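Local atomic coordinates of cell division control protein Cdc48 (Mycobacterium smegmatis, PDB entry 5E7P), a protein that probably binds and hydrolyses ATP as a Cdc48-type member of the AAA ATPase family. Residues A[26-31]-A[94-99]; A[52-57]-A[70-75]; A[240-245]-A[281-286]; A[286-291]-A[317-322]. All blocks are in the same frame, centred on the assembly; numbering follows the deposited sequence.

Contact 1: A[26-31]-A[94-99]; sequences ARLNTS and VRENAA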
loop_
_atom_site.group_PDB
_atom_site.type_symbol
_atom_site.label_atom_id
_atom_site.label_comp_id
_atom_site.label_asym_id
_atom_site.label_seq_id
_atom_site.Cartn_x
_atom_site.Cartn_y
_atom_site.Cartn_z
ATOM N N ALA A 26 -9.705 -5.606 29.533
ATOM C CA ALA A 26 -8.900 -4.473 29.093
ATOM C C ALA A 26 -8.036 -3.929 30.222
ATOM O O ALA A 26 -8.538 -3.282 31.141
ATOM C CB ALA A 26 -9.792 -3.376 28.532
ATOM N N ARG A 27 -6.735 -4.194 30.151
ATOM C CA ARG A 27 -5.798 -3.677 31.143
ATOM C C ARG A 27 -5.035 -2.470 30.608
ATOM O O ARG A 27 -4.745 -2.384 29.416
ATOM C CB ARG A 27 -4.824 -4.766 31.593
ATOM C CG ARG A 27 -5.500 -5.986 32.200
ATOM C CD ARG A 27 -4.500 -6.871 32.927
ATOM N NE ARG A 27 -3.249 -7.011 32.184
ATOM C CZ ARG A 27 -2.262 -7.834 32.527
ATOM N NH1 ARG A 27 -1.160 -7.894 31.792
ATOM N NH2 ARG A 27 -2.380 -8.599 33.605
ATOM N N LEU A 28 -4.716 -1.539 31.502
ATOM C CA LEU A 28 -4.021 -0.314 31.130
ATOM C C LEU A 28 -2.561 -0.591 30.781
ATOM O O LEU A 28 -1.807 -1.116 31.600
ATOM C CB LEU A 28 -4.115 0.710 32.267
ATOM C CG LEU A 28 -3.643 2.152 32.041
ATOM C CD1 LEU A 28 -2.168 2.326 32.381
ATOM C CD2 LEU A 28 -3.921 2.605 30.612
ATOM N N ASN A 29 -2.172 -0.236 29.561
ATOM C CA ASN A 29 -0.783 -0.351 29.139
ATOM C C ASN A 29 0.065 0.655 29.907
ATOM O O ASN A 29 -0.102 1.863 29.754
ATOM C CB ASN A 29 -0.659 -0.121 27.632
ATOM C CG ASN A 29 0.662 -0.621 27.070
ATOM O OD1 ASN A 29 1.693 -0.575 27.740
ATOM N ND2 ASN A 29 0.634 -1.105 25.833
ATOM N N THR A 30 0.971 0.148 30.735
ATOM C CA THR A 30 1.753 0.995 31.631
ATOM C C THR A 30 3.011 1.571 30.978
ATOM O O THR A 30 3.617 2.505 31.505
ATOM C CB THR A 30 2.152 0.234 32.908
ATOM O OG1 THR A 30 2.845 -0.969 32.551
ATOM C CG2 THR A 30 0.917 -0.124 33.723
ATOM N N SER A 31 3.402 1.014 29.837
ATOM C CA SER A 31 4.585 1.489 29.127
ATOM C C SER A 31 4.290 2.769 28.349
ATOM O O SER A 31 3.474 2.771 27.428
ATOM C CB SER A 31 5.117 0.409 28.183
ATOM O OG SER A 31 6.262 0.866 27.484
ATOM N N VAL A 94 -14.385 2.187 27.947
ATOM C CA VAL A 94 -14.106 1.031 28.787
ATOM C C VAL A 94 -13.268 1.431 29.998
ATOM O O VAL A 94 -12.247 2.107 29.863
ATOM C CB VAL A 94 -13.354 -0.064 28.002
ATOM C CG1 VAL A 94 -13.153 -1.300 28.866
ATOM C CG2 VAL A 94 -14.106 -0.415 26.731
ATOM N N ARG A 95 -13.709 1.016 31.182
ATOM C CA ARG A 95 -12.944 1.238 32.404
ATOM C C ARG A 95 -11.766 0.272 32.457
ATOM O O ARG A 95 -11.741 -0.726 31.738
ATOM C CB ARG A 95 -13.832 1.042 33.634
ATOM C CG ARG A 95 -14.946 2.064 33.770
ATOM C CD ARG A 95 -15.926 1.682 34.875
ATOM N NE ARG A 95 -16.727 0.510 34.522
ATOM C CZ ARG A 95 -16.481 -0.727 34.944
ATOM N NH1 ARG A 95 -17.267 -1.726 34.564
ATOM N NH2 ARG A 95 -15.452 -0.969 35.745
ATOM N N GLU A 96 -10.789 0.569 33.308
ATOM C CA GLU A 96 -9.646 -0.321 33.465
ATOM C C GLU A 96 -10.090 -1.632 34.108
ATOM O O GLU A 96 -10.935 -1.636 35.004
ATOM C CB GLU A 96 -8.547 0.342 34.297
ATOM C CG GLU A 96 -7.217 -0.396 34.255
ATOM C CD GLU A 96 -6.138 0.283 35.078
ATOM O OE1 GLU A 96 -5.049 -0.311 35.233
ATOM O OE2 GLU A 96 -6.378 1.408 35.568
ATOM N N ASN A 97 -9.526 -2.736 33.625
ATOM C CA ASN A 97 -9.869 -4.081 34.091
ATOM C C ASN A 97 -11.319 -4.482 33.818
ATOM O O ASN A 97 -11.830 -5.432 34.411
ATOM C CB ASN A 97 -9.529 -4.263 35.576
ATOM C CG ASN A 97 -8.058 -4.049 35.866
ATOM O OD1 ASN A 97 -7.689 -3.172 36.646
ATOM N ND2 ASN A 97 -7.207 -4.853 35.236
ATOM N N ALA A 98 -11.974 -3.757 32.914
ATOM C CA ALA A 98 -13.339 -4.087 32.514
ATOM C C ALA A 98 -13.344 -4.869 31.202
ATOM O O ALA A 98 -12.292 -5.126 30.618
ATOM C CB ALA A 98 -14.180 -2.828 32.392
ATOM N N ALA A 99 -14.533 -5.244 30.744
ATOM C CA ALA A 99 -14.663 -6.048 29.533
ATOM C C ALA A 99 -14.647 -5.184 28.279
ATOM O O ALA A 99 -15.192 -4.082 28.268
ATOM C CB ALA A 99 -15.935 -6.885 29.584
HETATM O O HOH W 1 -5.207 -2.999 34.456
#

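Contact 2: A[52-57]-A[70-75]; sequences IREWDA and AGVAGP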
loop_
_atom_site.group_PDB
_atom_site.type_symbol
_atom_site.label_atom_id
_atom_site.label_comp_id
_atom_site.label_asym_id
_atom_site.label_seq_id
_atom_site.Cartn_x
_atom_site.Cartn_y
_atom_site.Cartn_z
ATOM N N ILE A 52 -7.119 -12.382 11.777
ATOM C CA ILE A 52 -6.317 -11.247 11.342
ATOM C C ILE A 52 -4.837 -11.449 11.641
ATOM O O ILE A 52 -4.464 -12.318 12.428
ATOM C CB ILE A 52 -6.768 -9.951 12.030
ATOM C CG1 ILE A 52 -6.623 -10.085 13.547
ATOM C CG2 ILE A 52 -8.198 -9.613 11.641
ATOM C CD1 ILE A 52 -7.080 -8.869 14.306
ATOM N N ARG A 53 -3.999 -10.636 11.007
ATOM C CA ARG A 53 -2.570 -10.636 11.291
ATOM C C ARG A 53 -2.237 -9.435 12.162
ATOM O O ARG A 53 -3.107 -8.623 12.465
ATOM C CB ARG A 53 -1.762 -10.551 9.996
ATOM C CG ARG A 53 -1.975 -11.701 9.032
ATOM C CD ARG A 53 -1.180 -11.473 7.759
ATOM N NE ARG A 53 -1.573 -10.230 7.100
ATOM C CZ ARG A 53 -0.840 -9.595 6.191
ATOM N NH1 ARG A 53 0.342 -10.077 5.827
ATOM N NH2 ARG A 53 -1.290 -8.469 5.650
ATOM N N GLU A 54 -0.976 -9.323 12.556
ATOM C CA GLU A 54 -0.507 -8.130 13.244
ATOM C C GLU A 54 -0.649 -6.930 12.306
ATOM O O GLU A 54 -0.606 -7.089 11.086
ATOM C CB GLU A 54 0.951 -8.309 13.670
ATOM C CG GLU A 54 1.468 -7.228 14.604
ATOM C CD GLU A 54 2.961 -7.328 14.845
ATOM O OE1 GLU A 54 3.620 -8.146 14.167
ATOM O OE2 GLU A 54 3.473 -6.585 15.711
ATOM N N TRP A 55 -0.830 -5.745 12.890
ATOM C CA TRP A 55 -1.000 -4.476 12.163
ATOM C C TRP A 55 -2.374 -4.269 11.519
ATOM O O TRP A 55 -2.666 -3.184 11.019
ATOM C CB TRP A 55 0.114 -4.228 11.134
ATOM C CG TRP A 55 1.501 -4.240 11.702
ATOM C CD1 TRP A 55 2.533 -5.040 11.313
ATOM C CD2 TRP A 55 2.009 -3.418 12.763
ATOM N NE1 TRP A 55 3.651 -4.767 12.060
ATOM C CE2 TRP A 55 3.357 -3.775 12.958
ATOM C CE3 TRP A 55 1.456 -2.415 13.564
ATOM C CZ2 TRP A 55 4.161 -3.166 13.921
ATOM C CZ3 TRP A 55 2.253 -1.813 14.521
ATOM C CH2 TRP A 55 3.592 -2.191 14.690
ATOM N N ASP A 56 -3.220 -5.292 11.526
ATOM C CA ASP A 56 -4.600 -5.090 11.099
ATOM C C ASP A 56 -5.357 -4.327 12.182
ATOM O O ASP A 56 -5.051 -4.456 13.368
ATOM C CB ASP A 56 -5.291 -6.418 10.783
ATOM C CG ASP A 56 -4.841 -7.008 9.458
ATOM O OD1 ASP A 56 -4.268 -6.261 8.636
ATOM O OD2 ASP A 56 -5.067 -8.217 9.238
ATOM N N ALA A 57 -6.325 -3.514 11.774
ATOM C CA ALA A 57 -7.107 -2.738 12.730
ATOM C C ALA A 57 -8.206 -3.586 13.347
ATOM O O ALA A 57 -8.739 -4.493 12.706
ATOM C CB ALA A 57 -7.703 -1.508 12.069
ATOM N N ALA A 70 -3.904 -3.509 15.756
ATOM C CA ALA A 70 -3.531 -4.679 16.541
ATOM C C ALA A 70 -2.026 -4.913 16.521
ATOM O O ALA A 70 -1.445 -5.209 15.476
ATOM C CB ALA A 70 -4.266 -5.918 16.055
ATOM N N GLY A 71 -1.401 -4.769 17.683
ATOM C CA GLY A 71 -0.000 -5.106 17.845
ATOM C C GLY A 71 0.121 -6.333 18.725
ATOM O O GLY A 71 -0.685 -6.528 19.633
ATOM N N VAL A 72 1.119 -7.170 18.458
ATOM C CA VAL A 72 1.302 -8.394 19.229
ATOM C C VAL A 72 1.757 -8.089 20.655
ATOM O O VAL A 72 2.713 -7.340 20.867
ATOM C CB VAL A 72 2.298 -9.353 18.550
ATOM C CG1 VAL A 72 2.578 -10.553 19.444
ATOM C CG2 VAL A 72 1.758 -9.807 17.202
ATOM N N ALA A 73 1.058 -8.666 21.627
ATOM C CA ALA A 73 1.385 -8.467 23.033
ATOM C C ALA A 73 2.675 -9.187 23.394
ATOM O O ALA A 73 2.966 -10.261 22.866
ATOM C CB ALA A 73 0.247 -8.948 23.916
ATOM N N GLY A 74 3.445 -8.590 24.297
ATOM C CA GLY A 74 4.670 -9.204 24.771
ATOM C C GLY A 74 4.377 -10.379 25.681
ATOM O O GLY A 74 3.216 -10.665 25.973
ATOM N N PRO A 75 5.430 -11.074 26.132
ATOM C CA PRO A 75 5.260 -12.205 27.048
ATOM C C PRO A 75 4.720 -11.740 28.395
ATOM O O PRO A 75 4.988 -10.612 28.808
ATOM C CB PRO A 75 6.683 -12.748 27.203
ATOM C CG PRO A 75 7.567 -11.591 26.884
ATOM C CD PRO A 75 6.847 -10.820 25.819
#

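Contact 3: A[240-245]-A[281-286]; sequences KLDEWL and RAVCAS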
loop_
_atom_site.group_PDB
_atom_site.type_symbol
_atom_site.label_atom_id
_atom_site.label_comp_id
_atom_site.label_asym_id
_atom_site.label_seq_id
_atom_site.Cartn_x
_atom_site.Cartn_y
_atom_site.Cartn_z
ATOM N N LYS A 240 14.153 9.236 -16.157
ATOM C CA LYS A 240 13.320 9.235 -17.352
ATOM C C LYS A 240 12.352 10.417 -17.349
ATOM O O LYS A 240 12.082 11.016 -18.394
ATOM C CB LYS A 240 12.565 7.909 -17.473
ATOM C CG LYS A 240 11.774 7.764 -18.765
ATOM C CD LYS A 240 11.287 6.340 -18.973
ATOM C CE LYS A 240 12.392 5.430 -19.481
ATOM N NZ LYS A 240 11.915 4.602 -20.629
ATOM N N LEU A 241 11.842 10.751 -16.169
ATOM C CA LEU A 241 10.958 11.899 -16.012
ATOM C C LEU A 241 11.700 13.190 -16.338
ATOM O O LEU A 241 11.161 14.082 -16.996
ATOM C CB LEU A 241 10.404 11.956 -14.588
ATOM C CG LEU A 241 9.507 13.148 -14.239
ATOM C CD1 LEU A 241 8.316 13.225 -15.182
ATOM C CD2 LEU A 241 9.049 13.069 -12.788
ATOM N N ASP A 242 12.941 13.276 -15.871
ATOM C CA ASP A 242 13.778 14.438 -16.127
ATOM C C ASP A 242 14.061 14.581 -17.616
ATOM O O ASP A 242 14.007 15.681 -18.163
ATOM C CB ASP A 242 15.086 14.341 -15.341
ATOM C CG ASP A 242 16.027 15.494 -15.630
ATOM O OD1 ASP A 242 15.761 16.616 -15.148
ATOM O OD2 ASP A 242 17.039 15.277 -16.330
ATOM N N GLU A 243 14.345 13.458 -18.269
ATOM C CA GLU A 243 14.648 13.454 -19.695
ATOM C C GLU A 243 13.434 13.871 -20.527
ATOM O O GLU A 243 13.571 14.545 -21.547
ATOM C CB GLU A 243 15.185 12.080 -20.123
ATOM C CG GLU A 243 14.430 11.413 -21.262
ATOM C CD GLU A 243 15.296 11.188 -22.488
ATOM O OE1 GLU A 243 14.943 10.318 -23.316
ATOM O OE2 GLU A 243 16.325 11.884 -22.624
ATOM N N TRP A 244 12.246 13.479 -20.078
ATOM C CA TRP A 244 11.006 13.856 -20.744
ATOM C C TRP A 244 10.753 15.357 -20.634
ATOM O O TRP A 244 10.400 16.009 -21.617
ATOM C CB TRP A 244 9.827 13.100 -20.137
ATOM C CG TRP A 244 9.736 11.663 -20.538
ATOM C CD1 TRP A 244 10.393 11.051 -21.566
ATOM C CD2 TRP A 244 8.939 10.652 -19.910
ATOM N NE1 TRP A 244 10.050 9.722 -21.619
ATOM C CE2 TRP A 244 9.158 9.451 -20.614
ATOM C CE3 TRP A 244 8.058 10.647 -18.821
ATOM C CZ2 TRP A 244 8.528 8.258 -20.267
ATOM C CZ3 TRP A 244 7.432 9.463 -18.480
ATOM C CH2 TRP A 244 7.672 8.284 -19.199
ATOM N N LEU A 245 10.931 15.891 -19.429
ATOM C CA LEU A 245 10.745 17.315 -19.177
ATOM C C LEU A 245 11.696 18.173 -20.000
ATOM O O LEU A 245 11.297 19.198 -20.552
ATOM C CB LEU A 245 10.943 17.629 -17.694
ATOM C CG LEU A 245 9.732 17.510 -16.774
ATOM C CD1 LEU A 245 10.122 17.883 -15.353
ATOM C CD2 LEU A 245 8.586 18.387 -17.271
ATOM N N ARG A 281 8.859 17.151 -7.303
ATOM C CA ARG A 281 9.405 18.431 -6.868
ATOM C C ARG A 281 10.912 18.498 -7.104
ATOM O O ARG A 281 11.445 19.536 -7.508
ATOM C CB ARG A 281 9.082 18.681 -5.394
ATOM C CG ARG A 281 7.597 18.598 -5.077
ATOM C CD ARG A 281 7.285 19.086 -3.671
ATOM N NE ARG A 281 5.865 18.937 -3.365
ATOM C CZ ARG A 281 5.344 17.911 -2.697
ATOM N NH1 ARG A 281 6.130 16.943 -2.243
ATOM N NH2 ARG A 281 4.036 17.862 -2.471
ATOM N N ALA A 282 11.594 17.384 -6.857
ATOM C CA ALA A 282 13.039 17.311 -7.051
ATOM C C ALA A 282 13.419 17.437 -8.524
ATOM O O ALA A 282 14.362 18.149 -8.873
ATOM C CB ALA A 282 13.586 16.019 -6.471
ATOM N N VAL A 283 12.680 16.741 -9.383
ATOM C CA VAL A 283 12.941 16.764 -10.819
ATOM C C VAL A 283 12.655 18.144 -11.420
ATOM O O VAL A 283 13.361 18.600 -12.318
ATOM C CB VAL A 283 12.132 15.663 -11.554
ATOM C CG1 VAL A 283 12.152 15.872 -13.062
ATOM C CG2 VAL A 283 12.677 14.293 -11.204
ATOM N N CYS A 284 11.637 18.817 -10.896
ATOM C CA CYS A 284 11.230 20.120 -11.409
ATOM C C CYS A 284 11.887 21.272 -10.659
ATOM O O CYS A 284 11.433 22.410 -10.758
ATOM C CB CYS A 284 9.711 20.276 -11.313
ATOM S SG CYS A 284 8.758 19.055 -12.236
ATOM N N ALA A 285 12.948 20.975 -9.913
ATOM C CA ALA A 285 13.603 21.964 -9.056
ATOM C C ALA A 285 14.028 23.245 -9.777
ATOM O O ALA A 285 13.935 24.336 -9.214
ATOM C CB ALA A 285 14.793 21.342 -8.347
ATOM N N SER A 286 14.488 23.113 -11.017
ATOM C CA SER A 286 14.953 24.271 -11.776
ATOM C C SER A 286 13.821 24.941 -12.551
ATOM O O SER A 286 14.026 25.971 -13.189
ATOM C CB SER A 286 16.080 23.876 -12.734
ATOM O OG SER A 286 15.608 22.998 -13.742
#

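Contact 4: A[286-291]-A[317-322]; sequences SRRVVE and TESGGV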
loop_
_atom_site.group_PDB
_atom_site.type_symbol
_atom_site.label_atom_id
_atom_site.label_comp_id
_atom_site.label_asym_id
_atom_site.label_seq_id
_atom_site.Cartn_x
_atom_site.Cartn_y
_atom_site.Cartn_z
ATOM N N SER A 286 14.488 23.113 -11.017
ATOM C CA SER A 286 14.953 24.271 -11.776
ATOM C C SER A 286 13.821 24.941 -12.551
ATOM O O SER A 286 14.026 25.971 -13.189
ATOM C CB SER A 286 16.080 23.876 -12.734
ATOM O OG SER A 286 15.608 22.998 -13.742
ATOM N N ARG A 287 12.633 24.348 -12.498
ATOM C CA ARG A 287 11.463 24.901 -13.171
ATOM C C ARG A 287 10.623 25.679 -12.169
ATOM O O ARG A 287 10.772 25.503 -10.958
ATOM C CB ARG A 287 10.603 23.778 -13.758
ATOM C CG ARG A 287 11.375 22.656 -14.421
ATOM C CD ARG A 287 11.881 23.062 -15.785
ATOM N NE ARG A 287 12.685 22.008 -16.396
ATOM C CZ ARG A 287 13.266 22.109 -17.588
ATOM N NH1 ARG A 287 13.128 23.219 -18.300
ATOM N NH2 ARG A 287 13.981 21.100 -18.067
ATOM N N ARG A 288 9.739 26.538 -12.666
ATOM C CA ARG A 288 8.727 27.125 -11.800
ATOM C C ARG A 288 7.540 26.168 -11.744
ATOM O O ARG A 288 7.064 25.677 -12.772
ATOM C CB ARG A 288 8.317 28.534 -12.260
ATOM C CG ARG A 288 7.404 28.597 -13.472
ATOM C CD ARG A 288 7.150 30.041 -13.898
ATOM N NE ARG A 288 6.482 30.832 -12.867
ATOM C CZ ARG A 288 5.168 31.014 -12.794
ATOM N NH1 ARG A 288 4.655 31.754 -11.820
ATOM N NH2 ARG A 288 4.365 30.456 -13.692
ATOM N N VAL A 289 7.086 25.866 -10.536
ATOM C CA VAL A 289 6.037 24.875 -10.375
ATOM C C VAL A 289 4.782 25.466 -9.757
ATOM O O VAL A 289 4.829 26.088 -8.696
ATOM C CB VAL A 289 6.511 23.685 -9.522
ATOM C CG1 VAL A 289 5.432 22.621 -9.461
ATOM C CG2 VAL A 289 7.787 23.112 -10.095
ATOM N N VAL A 290 3.662 25.272 -10.439
ATOM C CA VAL A 290 2.364 25.615 -9.887
ATOM C C VAL A 290 1.755 24.340 -9.319
ATOM O O VAL A 290 1.408 23.422 -10.064
ATOM C CB VAL A 290 1.438 26.210 -10.956
ATOM C CG1 VAL A 290 0.075 26.533 -10.357
ATOM C CG2 VAL A 290 2.072 27.454 -11.562
ATOM N N GLU A 291 1.640 24.282 -7.996
ATOM C CA GLU A 291 1.225 23.054 -7.330
ATOM C C GLU A 291 -0.135 23.150 -6.642
ATOM O O GLU A 291 -0.403 24.086 -5.887
ATOM C CB GLU A 291 2.288 22.608 -6.324
ATOM C CG GLU A 291 1.964 21.303 -5.619
ATOM C CD GLU A 291 3.105 20.821 -4.740
ATOM O OE1 GLU A 291 2.881 19.898 -3.930
ATOM O OE2 GLU A 291 4.224 21.364 -4.863
ATOM N N THR A 317 0.104 28.995 -17.231
ATOM C CA THR A 317 0.125 29.378 -18.639
ATOM C C THR A 317 0.487 30.849 -18.811
ATOM O O THR A 317 0.672 31.323 -19.932
ATOM C CB THR A 317 -1.225 29.100 -19.330
ATOM O OG1 THR A 317 -2.279 29.755 -18.612
ATOM C CG2 THR A 317 -1.502 27.605 -19.374
ATOM N N GLU A 318 0.593 31.565 -17.696
ATOM C CA GLU A 318 0.969 32.974 -17.729
ATOM C C GLU A 318 2.467 33.140 -17.960
ATOM O O GLU A 318 2.899 34.087 -18.613
ATOM C CB GLU A 318 0.562 33.675 -16.431
ATOM N N SER A 319 3.257 32.213 -17.430
ATOM C CA SER A 319 4.707 32.312 -17.539
ATOM C C SER A 319 5.336 31.016 -18.050
ATOM O O SER A 319 6.494 31.002 -18.466
ATOM C CB SER A 319 5.315 32.696 -16.187
ATOM O OG SER A 319 6.453 33.525 -16.352
ATOM N N GLY A 320 4.570 29.933 -18.028
ATOM C CA GLY A 320 5.090 28.635 -18.419
ATOM C C GLY A 320 5.565 27.867 -17.202
ATOM O O GLY A 320 5.530 28.381 -16.085
ATOM N N GLY A 321 6.006 26.632 -17.410
ATOM C CA GLY A 321 6.510 25.819 -16.319
ATOM C C GLY A 321 5.723 24.541 -16.110
ATOM O O GLY A 321 5.117 24.012 -17.042
ATOM N N VAL A 322 5.724 24.046 -14.877
ATOM C CA VAL A 322 5.084 22.774 -14.568
ATOM C C VAL A 322 3.857 22.932 -13.673
ATOM O O VAL A 322 3.938 23.507 -12.585
ATOM C CB VAL A 322 6.069 21.806 -13.890
ATOM C CG1 VAL A 322 5.385 20.495 -13.571
ATOM C CG2 VAL A 322 7.264 21.568 -14.779
#

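Contact 1: A[26-31]-A[94-99]
Ala26 is held through both its backbone polar atoms: its N gives a nearly straight hydrogen bond (169°) to Ala98 O at 2.8 Å, and its O takes the N-H of Asn97 at 2.7 Å in a more bent one. Asn97 is the third residue of a type II turn from Arg95 to Ala98, with positive phi. A bound water works beside this pair, donating to Glu96 OE1 (2.8 Å) and accepting weakly from Leu28 N and Asn97 ND2. The turn leads into strand 98-104, which runs antiparallel to strand 22-28 in the sheet of the Cdc48 N-terminal domain, a double-psi barrel by family. On the other flank of strand 22-28, Arg27 bonds through its backbone to Ala82 and Leu84. Packing takes over beyond the polar core. Glu96, with CG anti to the backbone N and the chain extended beyond it, lays its carboxylate against Leu28, OE1 coming within 3.3 Å of Leu28 CB. Asn97 ND2 meets the aliphatic part of Arg27, 3.7 Å from Arg27 CG, while the guanidinium runs off from the contact. Inward, Ala26 CB meets Val94 CG1 at 4.0 Å, and Leu89 of helix 86-92 and Val100 also press on Ala26.

Contact 2: A[52-57]-A[70-75]
Glu54 lies across Val72 at about a right angle, and each atom of its chain finds something on the strand. CB starts beside Val72 CG2. CG touches both that methyl and the carbonyl of Ala70, with Glu54 CG 3.6 Å from Ala70 O. CD rests on the same methyl, 3.6 Å from Val72 CG2. At the tip the two oxygens part: OE1 stays beside Val72 CG2, whereas OE2 comes to 3.7 Å from Val72 N, too long to count as a hydrogen bond, and also stands over one face of the Trp55 ring, offset toward its rim. The chain gets there by having CG anti to the backbone N (chi1 -170°) and running on extended.

Two backbone bonds hold Ala70: Trp55 N donates to Ala70 O at 2.7 Å, and Ala70 N donates to Asp56 O at 2.8 Å. They join strand 65-72 to the type II turn Arg53 to Asp56, the link from helix 44-50 into strand 57-61 of the N-terminal domain's sheet, where 57-61 and 65-72 are antiparallel neighbours. Trp55 takes the positive-phi position of this turn, and Arg53 N bonds Asp56 OD2 at 3.2 Å, meeting it from above the carboxylate plane.

Ile52 CD1 closes over Ala70 CB at a looser 4.4 Å, and Leu47 of helix 44-50 packs on both. Facing the other way, Trp55 O and Glu54 O accept from Arg467 and Arg471.

Contact 3: A[240-245]-A[281-286]
Asp242 brings its flat carboxylate to the border of this contact, but it is the stem that touches: Asp242 CA lies 3.8 Å from Val283 CG1 and Asp242 CB 4.0 Å from the same methyl. OD2 is spent in a salt bridge to Arg246, one turn further along the helix. The Trp244 indole points off from the contact; Lys240 O lies over one of its faces, offset toward the rim, and the ring makes a cation-pi pair with Arg385.

Between the helices the contact is made by aliphatic carbons and one sulfur. Val283 CG1, anti to the backbone N (chi1 167°), pushes into the helix surface made by Leu241, Asp242 and Leu245. Leu245 CD1 is its closest neighbour at 3.7 Å; Leu241 CG stands 4.0 Å from it, and Leu241 CD2 reaches over to Val283 CG2. Leu245 CD1 also meets Cys284 SG at 3.6 Å, just where helix 276-283 ends. That helix begins in the P-loop, whose Lys276 and Thr278 bind ADP. Phe228 adds to one flank, and Ile364 of the central sheet lies against Leu241 and Cys284.

With no hydrogen bond across it, this buried interface depends on apolar fit, and the charge of Asp242, at its border, is paired with Arg246 of the same helix.

Contact 4: A[286-291]-A[317-322]
Val289 and Val322 are paired in parallel, CA to CA 4.8 Å, where strands 289-293 and 321-326 begin side by side. The two strands are the beta arms of a beta-alpha-beta crossover, connected through helices 294-299 and 302-319, in the P-loop NTPase sheet of this AAA module. Two backbone bonds make the pair: Val322 N donates to Arg288 O at 3.0 Å and nearly straight, 176°, while Val290 N donates to Val322 O at 2.8 Å. Between them Val289 CA brings its hydrogen to Val322 O, 3.3 Å away. On the face carrying Val289 and Val322, the side chains lie loosely together, and Val322 CG2 reaches Arg287 CB at 4.1 Å.

Around this core lies the turn out of helix 302-319. Gly320 and Gly321 both have positive phi, and this backbone lets the chain swing from helix end into strand. Arg288 wraps over the turn: CG sits between the backbone N and the carbonyl carbon (chi1 76°), and a bend at chi3 brings the guanidinium over Ser319 CB. The polar end of Arg287 leads away, to a salt bridge with Asp250. Strand 216-218 covers the far edge of 289-293, its Ser218 bonding Val289 through the backbone. Gly320 O lies in plane at the guanidinium edge, taking a weak bond from Arg288 NH2 at 3.4 Å, and the same nitrogen also donates to Ala315 O.

In the fold
Contacts 1 and 2 belong to the N-terminal domain and reach the same sheet, their centres about 17 Å apart; each is partly buried and ties a type II turn to a strand by two backbone bonds, with a glutamate laid over an aliphatic neighbour. Contacts 3 and 4 lie in the first AAA module, contact 3 more than 40 Å, centre to centre, from contacts 1 and 2. Contacts 3 and 4 share Ser286 and touch directly: Arg281 and Glu291 form a salt bridge, and Cys284 packs on Val289 and Val322. Contact 3 is the buried one, without hydrogen bonds across it, where helix 237-249 meets the end of helix 276-283; contact 4 is partly buried, its strands backbone-bonded and Arg288 laid over the glycine turn.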